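Local coordinates for aldehyde dehydrogenase (Burkholderia vietnamiensis, PDB 5KF0), which probably oxidises aldehydes to carboxylic acids with a nicotinamide cofactor, and carries NADPH covalently attached in this crystal, at residues L258-A263 against S411-A417; C293-Q297 against V444-R448; Q297-V301 against R407-S411. One frame throughout, in Å; residues are numbered along the deposited sequence.

Contact 1 of 3, residues L258-A263 against S411-A417. With NDP (NADPH dihydro-nicotinamide-adenine-dinucleotide phosphate), chain E.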
loop_
_atom_site.group_PDB
_atom_site.type_symbol
_atom_site.label_atom_id
_atom_site.label_comp_id
_atom_site.label_asym_id
_atom_site.label_seq_id
_atom_site.Cartn_x
_atom_site.Cartn_y
_atom_site.Cartn_z
ATOM N N LEU A 258 21.380 12.609 -12.314
ATOM C CA LEU A 258 22.590 12.911 -13.070
ATOM C C LEU A 258 22.639 12.146 -14.393
ATOM O O LEU A 258 21.592 11.889 -14.998
ATOM C CB LEU A 258 23.822 12.623 -12.202
ATOM C CG LEU A 258 23.664 13.148 -10.761
ATOM C CD1 LEU A 258 24.793 12.656 -9.872
ATOM C CD2 LEU A 258 23.590 14.684 -10.721
ATOM N N GLY A 259 23.837 11.802 -14.865
ATOM C CA GLY A 259 23.993 11.297 -16.221
ATOM C C GLY A 259 24.609 9.910 -16.305
ATOM O O GLY A 259 24.787 9.256 -15.274
ATOM N N GLY A 260 24.950 9.458 -17.511
ATOM C CA GLY A 260 25.538 8.130 -17.656
ATOM C C GLY A 260 25.864 7.844 -19.109
ATOM O O GLY A 260 25.697 8.695 -19.989
ATOM N N ASN A 261 26.344 6.622 -19.352
ATOM C CA ASN A 261 26.684 6.152 -20.697
ATOM C C ASN A 261 25.833 4.920 -21.007
ATOM O O ASN A 261 26.347 3.798 -21.103
ATOM C CB ASN A 261 28.214 5.851 -20.820
ATOM C CG ASN A 261 28.697 4.801 -19.826
ATOM O OD1 ASN A 261 28.032 4.501 -18.824
ATOM N ND2 ASN A 261 29.860 4.219 -20.116
ATOM N N ALA A 262 24.530 5.139 -21.199
ATOM C CA ALA A 262 23.566 4.043 -21.179
ATOM C C ALA A 262 23.806 3.037 -22.299
ATOM O O ALA A 262 24.166 3.398 -23.425
ATOM C CB ALA A 262 22.140 4.595 -21.271
ATOM N N ALA A 263 23.581 1.760 -21.978
ATOM C CA ALA A 263 23.778 0.648 -22.898
ATOM C C ALA A 263 22.457 -0.025 -23.265
ATOM O O ALA A 263 21.524 -0.099 -22.454
ATOM C CB ALA A 263 24.711 -0.410 -22.290
ATOM N N SER A 411 31.267 0.456 -15.801
ATOM C CA SER A 411 30.994 1.879 -15.926
ATOM C C SER A 411 30.954 2.497 -14.539
ATOM O O SER A 411 30.615 1.821 -13.561
ATOM C CB SER A 411 29.649 2.125 -16.624
ATOM O OG SER A 411 29.347 3.513 -16.656
ATOM N N ASP A 412 31.283 3.796 -14.476
ATOM C CA ASP A 412 31.021 4.598 -13.283
ATOM C C ASP A 412 29.533 4.809 -13.052
ATOM O O ASP A 412 29.133 5.171 -11.940
ATOM C CB ASP A 412 31.661 5.989 -13.402
ATOM C CG ASP A 412 33.164 5.950 -13.504
ATOM O OD1 ASP A 412 33.782 4.968 -13.053
ATOM O OD2 ASP A 412 33.722 6.947 -14.012
ATOM N N PHE A 413 28.713 4.591 -14.071
ATOM C CA PHE A 413 27.343 5.074 -14.092
ATOM C C PHE A 413 26.360 3.921 -13.972
ATOM O O PHE A 413 26.736 2.746 -13.974
ATOM C CB PHE A 413 27.111 5.890 -15.371
ATOM C CG PHE A 413 28.048 7.049 -15.498
ATOM C CD1 PHE A 413 27.961 8.112 -14.607
ATOM C CD2 PHE A 413 29.039 7.075 -16.483
ATOM C CE1 PHE A 413 28.833 9.200 -14.701
ATOM C CE2 PHE A 413 29.910 8.161 -16.587
ATOM C CZ PHE A 413 29.803 9.226 -15.680
ATOM N N GLY A 414 25.087 4.284 -13.815
ATOM C CA GLY A 414 24.035 3.299 -13.647
ATOM C C GLY A 414 22.655 3.925 -13.651
ATOM O O GLY A 414 21.922 3.830 -12.657
ATOM N N LEU A 415 22.271 4.545 -14.765
ATOM C CA LEU A 415 20.966 5.208 -14.803
ATOM C C LEU A 415 19.924 4.241 -15.350
ATOM O O LEU A 415 19.108 3.728 -14.576
ATOM C CB LEU A 415 21.050 6.516 -15.609
ATOM C CG LEU A 415 20.157 7.642 -15.061
ATOM C CD1 LEU A 415 20.431 8.966 -15.766
ATOM C CD2 LEU A 415 18.677 7.281 -15.164
ATOM N N GLN A 416 19.925 3.975 -16.662
ATOM C CA GLN A 416 19.074 2.917 -17.205
ATOM C C GLN A 416 19.864 2.088 -18.211
ATOM O O GLN A 416 20.866 2.541 -18.774
ATOM C CB GLN A 416 17.782 3.476 -17.848
ATOM C CG GLN A 416 16.903 4.155 -16.771
ATOM C CD GLN A 416 15.449 4.428 -17.145
ATOM O OE1 GLN A 416 14.628 4.639 -16.249
ATOM N NE2 GLN A 416 15.127 4.470 -18.440
ATOM N N ALA A 417 19.393 0.860 -18.421
ATOM C CA ALA A 417 19.892 -0.035 -19.461
ATOM C C ALA A 417 18.691 -0.662 -20.153
ATOM O O ALA A 417 17.619 -0.776 -19.561
ATOM C CB ALA A 417 20.797 -1.148 -18.887
HETATM P PA NDP E . 25.152 21.149 -15.895
HETATM O O1A NDP E . 25.605 20.312 -14.747
HETATM O O2A NDP E . 26.314 21.800 -16.646
HETATM O O5B NDP E . 24.131 22.283 -15.447
HETATM C C5B NDP E . 22.879 21.855 -14.856
HETATM C C4B NDP E . 22.342 22.971 -14.000
HETATM O O4B NDP E . 23.196 23.148 -12.847
HETATM C C3B NDP E . 22.277 24.341 -14.688
HETATM O O3B NDP E . 21.154 25.079 -14.213
HETATM C C2B NDP E . 23.571 24.994 -14.199
HETATM O O2B NDP E . 23.559 26.436 -14.210
HETATM C C1B NDP E . 23.558 24.510 -12.761
HETATM N N9A NDP E . 24.842 24.612 -12.078
HETATM C C8A NDP E . 26.076 24.204 -12.509
HETATM N N7A NDP E . 27.033 24.382 -11.628
HETATM C C5A NDP E . 26.381 24.950 -10.545
HETATM C C6A NDP E . 26.829 25.370 -9.277
HETATM N N6A NDP E . 28.106 25.313 -8.879
HETATM N N1A NDP E . 25.910 25.875 -8.423
HETATM C C2A NDP E . 24.638 25.958 -8.818
HETATM N N3A NDP E . 24.098 25.601 -9.987
HETATM C C4A NDP E . 25.030 25.101 -10.810
HETATM O O3 NDP E . 24.307 20.243 -16.890
HETATM P PN NDP E . 23.659 20.515 -18.318
HETATM O O1N NDP E . 22.731 21.672 -18.234
HETATM O O2N NDP E . 24.792 20.641 -19.303
HETATM O O5D NDP E . 22.809 19.212 -18.623
HETATM C C5D NDP E . 23.355 17.963 -19.080
HETATM C C4D NDP E . 23.555 17.054 -17.893
HETATM O O4D NDP E . 22.290 16.847 -17.209
HETATM C C3D NDP E . 24.065 15.668 -18.295
HETATM O O3D NDP E . 25.078 15.180 -17.422
HETATM C C2D NDP E . 22.791 14.826 -18.237
HETATM O O2D NDP E . 22.967 13.423 -18.082
HETATM C C1D NDP E . 22.083 15.457 -17.046
HETATM N N1N NDP E . 20.666 15.119 -17.123
HETATM C C2N NDP E . 20.056 14.356 -16.155
HETATM C C3N NDP E . 18.796 13.895 -16.280
HETATM C C7N NDP E . 18.111 13.143 -15.194
HETATM O O7N NDP E . 16.886 13.286 -15.074
HETATM N N7N NDP E . 18.817 12.300 -14.444
HETATM C C4N NDP E . 18.053 14.101 -17.551
HETATM C C5N NDP E . 18.665 15.194 -18.360
HETATM C C6N NDP E . 19.910 15.584 -18.159
HETATM P P2B NDP E . 23.993 27.280 -15.549
HETATM O O1X NDP E . 24.156 26.317 -16.664
HETATM O O2X NDP E . 22.893 28.292 -15.678
HETATM O O3X NDP E . 25.287 27.987 -15.204
HETATM O O HOH W 1 23.346 1.318 -19.079
#
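S411 OG is gripped twice: it donates to N261 OD1 at 2.7 Å and accepts from F413 N at 2.9 Å (161°). The second bond closes an ST turn and limits the rotation of the hydroxyl. Residues 258-263, beginning with the LGG of the ELGG signature of aldehyde dehydrogenases, cross from the cofactor-binding sheet to the neighbouring sheet. N261 CG sits between its backbone N and carbonyl carbon (chi1 59°), which turns OD1 to S411 OG and to the edge of the F413 ring; ND2 is taken by Y384 O. G260 CA sits over one face of that ring, 3.5 Å from F413 CG.

Nearer the cofactor, L415 CD1 presses on L258 O at 3.2 Å. That oxygen also receives the nicotinamide amide, NDP N7N, at 2.9 Å in an almost straight bond (177°), while the bare CA of G259 lies against the nicotinamide ribose. This buried joint therefore forms part of the NADPH pocket.

At the other end strands 263-266 and 416-420 begin to run parallel. A water bridges them, accepting from A263 N at 2.9 Å and donating to Q416 O at 2.8 Å. Just beyond it A417 CA-H points to A263 O, with CA 3.4 Å from the oxygen.

Contact 2 of 3, residues C293-Q297 against V444-R448. With NDP (NADPH dihydro-nicotinamide-adenine-dinucleotide phosphate), chain E; ACT (acetate ion), chain H.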
loop_
_atom_site.group_PDB
_atom_site.type_symbol
_atom_site.label_atom_id
_atom_site.label_comp_id
_atom_site.label_asym_id
_atom_site.label_seq_id
_atom_site.Cartn_x
_atom_site.Cartn_y
_atom_site.Cartn_z
ATOM N N CYS A 293 19.980 12.287 -20.928
ATOM C CA CYS A 293 20.604 11.570 -19.821
ATOM C C CYS A 293 20.432 10.059 -19.917
ATOM O O CYS A 293 21.098 9.336 -19.162
ATOM C CB CYS A 293 20.038 12.061 -18.490
ATOM S SG CYS A 293 18.252 12.274 -18.470
ATOM N N ILE A 294 19.567 9.566 -20.811
ATOM C CA ILE A 294 19.448 8.129 -21.042
ATOM C C ILE A 294 19.585 7.821 -22.523
ATOM O O ILE A 294 19.087 6.794 -22.998
ATOM C CB ILE A 294 18.134 7.560 -20.474
ATOM C CG1 ILE A 294 16.939 8.470 -20.802
ATOM C CG2 ILE A 294 18.274 7.308 -18.957
ATOM C CD1 ILE A 294 15.599 7.929 -20.274
ATOM N N GLY A 295 20.286 8.689 -23.252
ATOM C CA GLY A 295 20.591 8.390 -24.641
ATOM C C GLY A 295 21.423 7.121 -24.758
ATOM O O GLY A 295 22.250 6.807 -23.895
ATOM N N VAL A 296 21.170 6.365 -25.823
ATOM C CA VAL A 296 21.944 5.150 -26.068
ATOM C C VAL A 296 23.347 5.533 -26.513
ATOM O O VAL A 296 23.536 6.138 -27.574
ATOM C CB VAL A 296 21.255 4.264 -27.109
ATOM C CG1 VAL A 296 22.185 3.108 -27.547
ATOM C CG2 VAL A 296 19.921 3.732 -26.547
ATOM N N GLN A 297 24.344 5.141 -25.721
ATOM C CA GLN A 297 25.741 5.369 -26.058
ATOM C C GLN A 297 26.476 4.098 -26.441
ATOM O O GLN A 297 27.389 4.151 -27.264
ATOM C CB GLN A 297 26.464 6.042 -24.883
ATOM C CG GLN A 297 27.897 6.525 -25.186
ATOM C CD GLN A 297 28.462 7.346 -24.031
ATOM O OE1 GLN A 297 27.737 8.102 -23.381
ATOM N NE2 GLN A 297 29.758 7.214 -23.785
ATOM N N VAL A 444 14.744 0.559 -25.734
ATOM C CA VAL A 444 16.029 1.160 -25.373
ATOM C C VAL A 444 15.983 1.721 -23.955
ATOM O O VAL A 444 14.889 1.967 -23.408
ATOM C CB VAL A 444 16.431 2.264 -26.366
ATOM C CG1 VAL A 444 16.958 1.640 -27.670
ATOM C CG2 VAL A 444 15.257 3.205 -26.631
ATOM N N PRO A 445 17.143 1.946 -23.325
ATOM C CA PRO A 445 17.159 2.632 -22.024
ATOM C C PRO A 445 16.588 4.033 -22.085
ATOM O O PRO A 445 16.302 4.612 -21.032
ATOM C CB PRO A 445 18.653 2.665 -21.659
ATOM C CG PRO A 445 19.362 2.578 -23.004
ATOM C CD PRO A 445 18.509 1.590 -23.763
ATOM N N SER A 446 16.425 4.593 -23.281
ATOM C CA SER A 446 15.987 5.972 -23.454
ATOM C C SER A 446 14.505 6.181 -23.151
ATOM O O SER A 446 14.048 7.328 -23.234
ATOM C CB SER A 446 16.312 6.411 -24.883
ATOM O OG SER A 446 17.635 6.013 -25.204
ATOM N N PHE A 447 13.758 5.138 -22.773
ATOM C CA PHE A 447 12.331 5.274 -22.499
ATOM C C PHE A 447 12.083 5.751 -21.069
ATOM O O PHE A 447 12.675 5.229 -20.116
ATOM C CB PHE A 447 11.604 3.941 -22.717
ATOM C CG PHE A 447 10.159 3.981 -22.312
ATOM C CD1 PHE A 447 9.208 4.496 -23.184
ATOM C CD2 PHE A 447 9.751 3.551 -21.059
ATOM C CE1 PHE A 447 7.869 4.567 -22.805
ATOM C CE2 PHE A 447 8.417 3.628 -20.684
ATOM C CZ PHE A 447 7.484 4.128 -21.563
ATOM N N ARG A 448 11.179 6.725 -20.929
ATOM C CA ARG A 448 10.655 7.165 -19.641
ATOM C C ARG A 448 9.198 7.575 -19.816
ATOM O O ARG A 448 8.845 8.229 -20.800
ATOM C CB ARG A 448 11.448 8.351 -19.081
ATOM C CG ARG A 448 10.897 8.868 -17.733
ATOM C CD ARG A 448 11.696 10.073 -17.252
ATOM N NE ARG A 448 11.276 10.488 -15.918
ATOM C CZ ARG A 448 11.807 11.508 -15.254
ATOM N NH1 ARG A 448 12.749 12.263 -15.821
ATOM N NH2 ARG A 448 11.398 11.772 -14.020
HETATM P PA NDP E . 25.152 21.149 -15.895
HETATM O O1A NDP E . 25.605 20.312 -14.747
HETATM O O2A NDP E . 26.314 21.800 -16.646
HETATM O O5B NDP E . 24.131 22.283 -15.447
HETATM C C5B NDP E . 22.879 21.855 -14.856
HETATM C C4B NDP E . 22.342 22.971 -14.000
HETATM O O4B NDP E . 23.196 23.148 -12.847
HETATM C C3B NDP E . 22.277 24.341 -14.688
HETATM O O3B NDP E . 21.154 25.079 -14.213
HETATM C C2B NDP E . 23.571 24.994 -14.199
HETATM O O2B NDP E . 23.559 26.436 -14.210
HETATM C C1B NDP E . 23.558 24.510 -12.761
HETATM N N9A NDP E . 24.842 24.612 -12.078
HETATM C C8A NDP E . 26.076 24.204 -12.509
HETATM N N7A NDP E . 27.033 24.382 -11.628
HETATM C C5A NDP E . 26.381 24.950 -10.545
HETATM C C6A NDP E . 26.829 25.370 -9.277
HETATM N N6A NDP E . 28.106 25.313 -8.879
HETATM N N1A NDP E . 25.910 25.875 -8.423
HETATM C C2A NDP E . 24.638 25.958 -8.818
HETATM N N3A NDP E . 24.098 25.601 -9.987
HETATM C C4A NDP E . 25.030 25.101 -10.810
HETATM O O3 NDP E . 24.307 20.243 -16.890
HETATM P PN NDP E . 23.659 20.515 -18.318
HETATM O O1N NDP E . 22.731 21.672 -18.234
HETATM O O2N NDP E . 24.792 20.641 -19.303
HETATM O O5D NDP E . 22.809 19.212 -18.623
HETATM C C5D NDP E . 23.355 17.963 -19.080
HETATM C C4D NDP E . 23.555 17.054 -17.893
HETATM O O4D NDP E . 22.290 16.847 -17.209
HETATM C C3D NDP E . 24.065 15.668 -18.295
HETATM O O3D NDP E . 25.078 15.180 -17.422
HETATM C C2D NDP E . 22.791 14.826 -18.237
HETATM O O2D NDP E . 22.967 13.423 -18.082
HETATM C C1D NDP E . 22.083 15.457 -17.046
HETATM N N1N NDP E . 20.666 15.119 -17.123
HETATM C C2N NDP E . 20.056 14.356 -16.155
HETATM C C3N NDP E . 18.796 13.895 -16.280
HETATM C C7N NDP E . 18.111 13.143 -15.194
HETATM O O7N NDP E . 16.886 13.286 -15.074
HETATM N N7N NDP E . 18.817 12.300 -14.444
HETATM C C4N NDP E . 18.053 14.101 -17.551
HETATM C C5N NDP E . 18.665 15.194 -18.360
HETATM C C6N NDP E . 19.910 15.584 -18.159
HETATM P P2B NDP E . 23.993 27.280 -15.549
HETATM O O1X NDP E . 24.156 26.317 -16.664
HETATM O O2X NDP E . 22.893 28.292 -15.678
HETATM O O3X NDP E . 25.287 27.987 -15.204
HETATM C C ACT H . 13.650 11.875 -19.665
HETATM O O ACT H . 13.038 11.551 -20.725
HETATM O OXT ACT H . 13.054 12.629 -18.862
HETATM C CH3 ACT H . 15.028 11.389 -19.345
#
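S446 OG donates to I294 O at 2.8 Å, approaching 27° out of the carbonyl plane. The serine belongs to a type I beta turn, V444 to F447, packed against the loop that carries C293, probably the catalytic cysteine of this aldehyde dehydrogenase. The sec-butyl chain of I294 reaches over the same turn: with CG1 between the backbone N and carbonyl carbon (chi1 44°) and the chain extended beyond, CD1 is carried onto backbone oxygens, 3.4 Å from S446 O and 3.5 Å from P445 O. V296 supplies the apolar contacts between side chains. Its CG2 branch meets V444 CB and the P445 ring, 3.8 Å from P445 CG, while its side chain crosses the proline at about a right angle.

Next to I294, C293 SG is covalently joined to NDP C4N at 2.1 Å, consistent with a nucleophilic role. An acetate, probably from the crystallisation liquor, places its methyl, ACT CH3, 3.5 Å from C293 SG and also against I294 CD1. R448, extended from CG to NE, closes the far side of the acetate: its NH1 donates a hydrogen bond to ACT OXT at 3.1 Å (148°), the acceptor lying at the guanidinium edge.

Further out, the turn's own bond from F447 N to V444 O is weak, and Q416 NE2 hydrogen-bonds to both P445 O and F447 O, a second-shell hold on the turn. The F447 ring stacks on Y143 of the second subunit, whose R139 NH2 hydrogen-bonds to R448 O.

Contact 3 of 3, residues Q297-V301 against R407-S411; sequences QRILV and RVNDS
R298 reaches from strand 298-302 to the C-terminal end of helix 401-409, the helix of a beta-alpha-beta crossover between strands 392-398 and 416-420 of the same sheet. Two hydrogen bonds make the polar part. R298 NH2 donates to V408 O at 3.0 Å along a nearly straight path (176°), using a lone pair in the carbonyl plane; NH1 donates to R407 O at 2.8 Å, more bent and tilted out of that carbonyl's plane. Both oxygens lie in the guanidinium plane, and a bend at chi3 (-73°) swings the group up to them. Its charge would probably be favoured by these carbonyls at the helix end. R298 NE binds N261 O, so the third nitrogen is used as well.

The apolar part comes from L300, two residues on. Its CD1 branch meets V408 CG2 at 4.0 Å. The other branch, CD2, lies 3.7 Å from R407 CB.

Charged groups beside the contact have partners elsewhere: D410, at the centre of an inverse gamma turn, forms salt bridges with R379 and R385. R407 NH1 hydrogen-bonds to K397 O and pairs with D403, NH2 pairs with E396, and L300 CD2 sits above one face of this guanidinium, offset toward the rim.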
loop_
_atom_site.group_PDB
_atom_site.type_symbol
_atom_site.label_atom_id
_atom_site.label_comp_id
_atom_site.label_asym_id
_atom_site.label_seq_id
_atom_site.Cartn_x
_atom_site.Cartn_y
_atom_site.Cartn_z
ATOM N N GLN A 297 24.344 5.141 -25.721
ATOM C CA GLN A 297 25.741 5.369 -26.058
ATOM C C GLN A 297 26.476 4.098 -26.441
ATOM O O GLN A 297 27.389 4.151 -27.264
ATOM C CB GLN A 297 26.464 6.042 -24.883
ATOM C CG GLN A 297 27.897 6.525 -25.186
ATOM C CD GLN A 297 28.462 7.346 -24.031
ATOM O OE1 GLN A 297 27.737 8.102 -23.381
ATOM N NE2 GLN A 297 29.758 7.214 -23.785
ATOM N N ARG A 298 26.083 2.952 -25.882
ATOM C CA ARG A 298 26.768 1.686 -26.104
ATOM C C ARG A 298 25.738 0.657 -26.533
ATOM O O ARG A 298 24.669 0.556 -25.927
ATOM C CB ARG A 298 27.490 1.216 -24.833
ATOM C CG ARG A 298 28.524 2.208 -24.311
ATOM C CD ARG A 298 29.203 1.687 -23.040
ATOM N NE ARG A 298 28.307 1.749 -21.882
ATOM C CZ ARG A 298 28.291 0.866 -20.891
ATOM N NH1 ARG A 298 29.107 -0.194 -20.912
ATOM N NH2 ARG A 298 27.429 1.029 -19.887
ATOM N N ILE A 299 26.057 -0.099 -27.579
ATOM C CA ILE A 299 25.138 -1.079 -28.143
ATOM C C ILE A 299 25.860 -2.419 -28.182
ATOM O O ILE A 299 26.839 -2.577 -28.919
ATOM C CB ILE A 299 24.668 -0.671 -29.548
ATOM C CG1 ILE A 299 23.961 0.695 -29.508
ATOM C CG2 ILE A 299 23.754 -1.744 -30.126
ATOM C CD1 ILE A 299 23.715 1.271 -30.905
ATOM N N LEU A 300 25.377 -3.386 -27.403
ATOM C CA LEU A 300 25.993 -4.709 -27.303
ATOM C C LEU A 300 25.094 -5.711 -28.014
ATOM O O LEU A 300 23.935 -5.890 -27.622
ATOM C CB LEU A 300 26.195 -5.101 -25.836
ATOM C CG LEU A 300 27.132 -4.199 -25.029
ATOM C CD1 LEU A 300 26.360 -3.049 -24.339
ATOM C CD2 LEU A 300 27.905 -5.004 -24.011
ATOM N N VAL A 301 25.621 -6.360 -29.054
ATOM C CA VAL A 301 24.811 -7.176 -29.953
ATOM C C VAL A 301 25.346 -8.603 -29.993
ATOM O O VAL A 301 26.556 -8.819 -30.159
ATOM C CB VAL A 301 24.784 -6.570 -31.363
ATOM C CG1 VAL A 301 23.946 -7.405 -32.279
ATOM C CG2 VAL A 301 24.275 -5.123 -31.298
ATOM N N ARG A 407 29.532 -6.099 -19.046
ATOM C CA ARG A 407 30.057 -4.955 -19.779
ATOM C C ARG A 407 29.143 -3.739 -19.654
ATOM O O ARG A 407 29.635 -2.608 -19.604
ATOM C CB ARG A 407 30.305 -5.362 -21.230
ATOM C CG ARG A 407 31.549 -6.251 -21.313
ATOM C CD ARG A 407 31.596 -7.161 -22.539
ATOM N NE ARG A 407 31.852 -6.410 -23.759
ATOM C CZ ARG A 407 31.780 -6.930 -24.983
ATOM N NH1 ARG A 407 31.449 -8.206 -25.150
ATOM N NH2 ARG A 407 32.026 -6.170 -26.040
ATOM N N VAL A 408 27.829 -3.939 -19.560
ATOM C CA VAL A 408 26.951 -2.819 -19.222
ATOM C C VAL A 408 27.370 -2.216 -17.882
ATOM O O VAL A 408 27.457 -0.991 -17.723
ATOM C CB VAL A 408 25.477 -3.270 -19.193
ATOM C CG1 VAL A 408 24.587 -2.142 -18.625
ATOM C CG2 VAL A 408 25.004 -3.687 -20.593
ATOM N N ASN A 409 27.625 -3.076 -16.892
ATOM C CA ASN A 409 28.017 -2.633 -15.556
ATOM C C ASN A 409 29.433 -2.075 -15.498
ATOM O O ASN A 409 29.806 -1.500 -14.472
ATOM C CB ASN A 409 27.919 -3.793 -14.559
ATOM C CG ASN A 409 26.497 -4.076 -14.106
ATOM O OD1 ASN A 409 25.638 -3.201 -14.123
ATOM N ND2 ASN A 409 26.253 -5.323 -13.671
ATOM N N ASP A 410 30.237 -2.259 -16.551
ATOM C CA ASP A 410 31.625 -1.800 -16.579
ATOM C C ASP A 410 31.643 -0.293 -16.840
ATOM O O ASP A 410 31.971 0.184 -17.929
ATOM C CB ASP A 410 32.406 -2.569 -17.636
ATOM C CG ASP A 410 33.805 -2.019 -17.840
ATOM O OD1 ASP A 410 34.422 -1.605 -16.823
ATOM O OD2 ASP A 410 34.271 -1.973 -19.011
ATOM N N SER A 411 31.267 0.456 -15.801
ATOM C CA SER A 411 30.994 1.879 -15.926
ATOM C C SER A 411 30.954 2.497 -14.539
ATOM O O SER A 411 30.615 1.821 -13.561
ATOM C CB SER A 411 29.649 2.125 -16.624
ATOM O OG SER A 411 29.347 3.513 -16.656
#

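Going from the N terminus, the chain leaves strand 253-257 through 258-263, the first half of contact 1, then reaches 293-297 of contact 2 and, sharing Q297, the strand of contact 3. Contact 3 closes first, at helix 401-409, entirely within the span that contact 1 completes at 411-417; the two share S411. Contact 2 closes last, at 444-448, so it crosses contact 1 and spans contact 3. A262 O to Q297 N ties the first halves together, and A263 CB packs on V408 CG2 between contacts 1 and 3. Together they join the cofactor pocket to the neighbouring sheet, its crossover helix and the loop facing the second subunit.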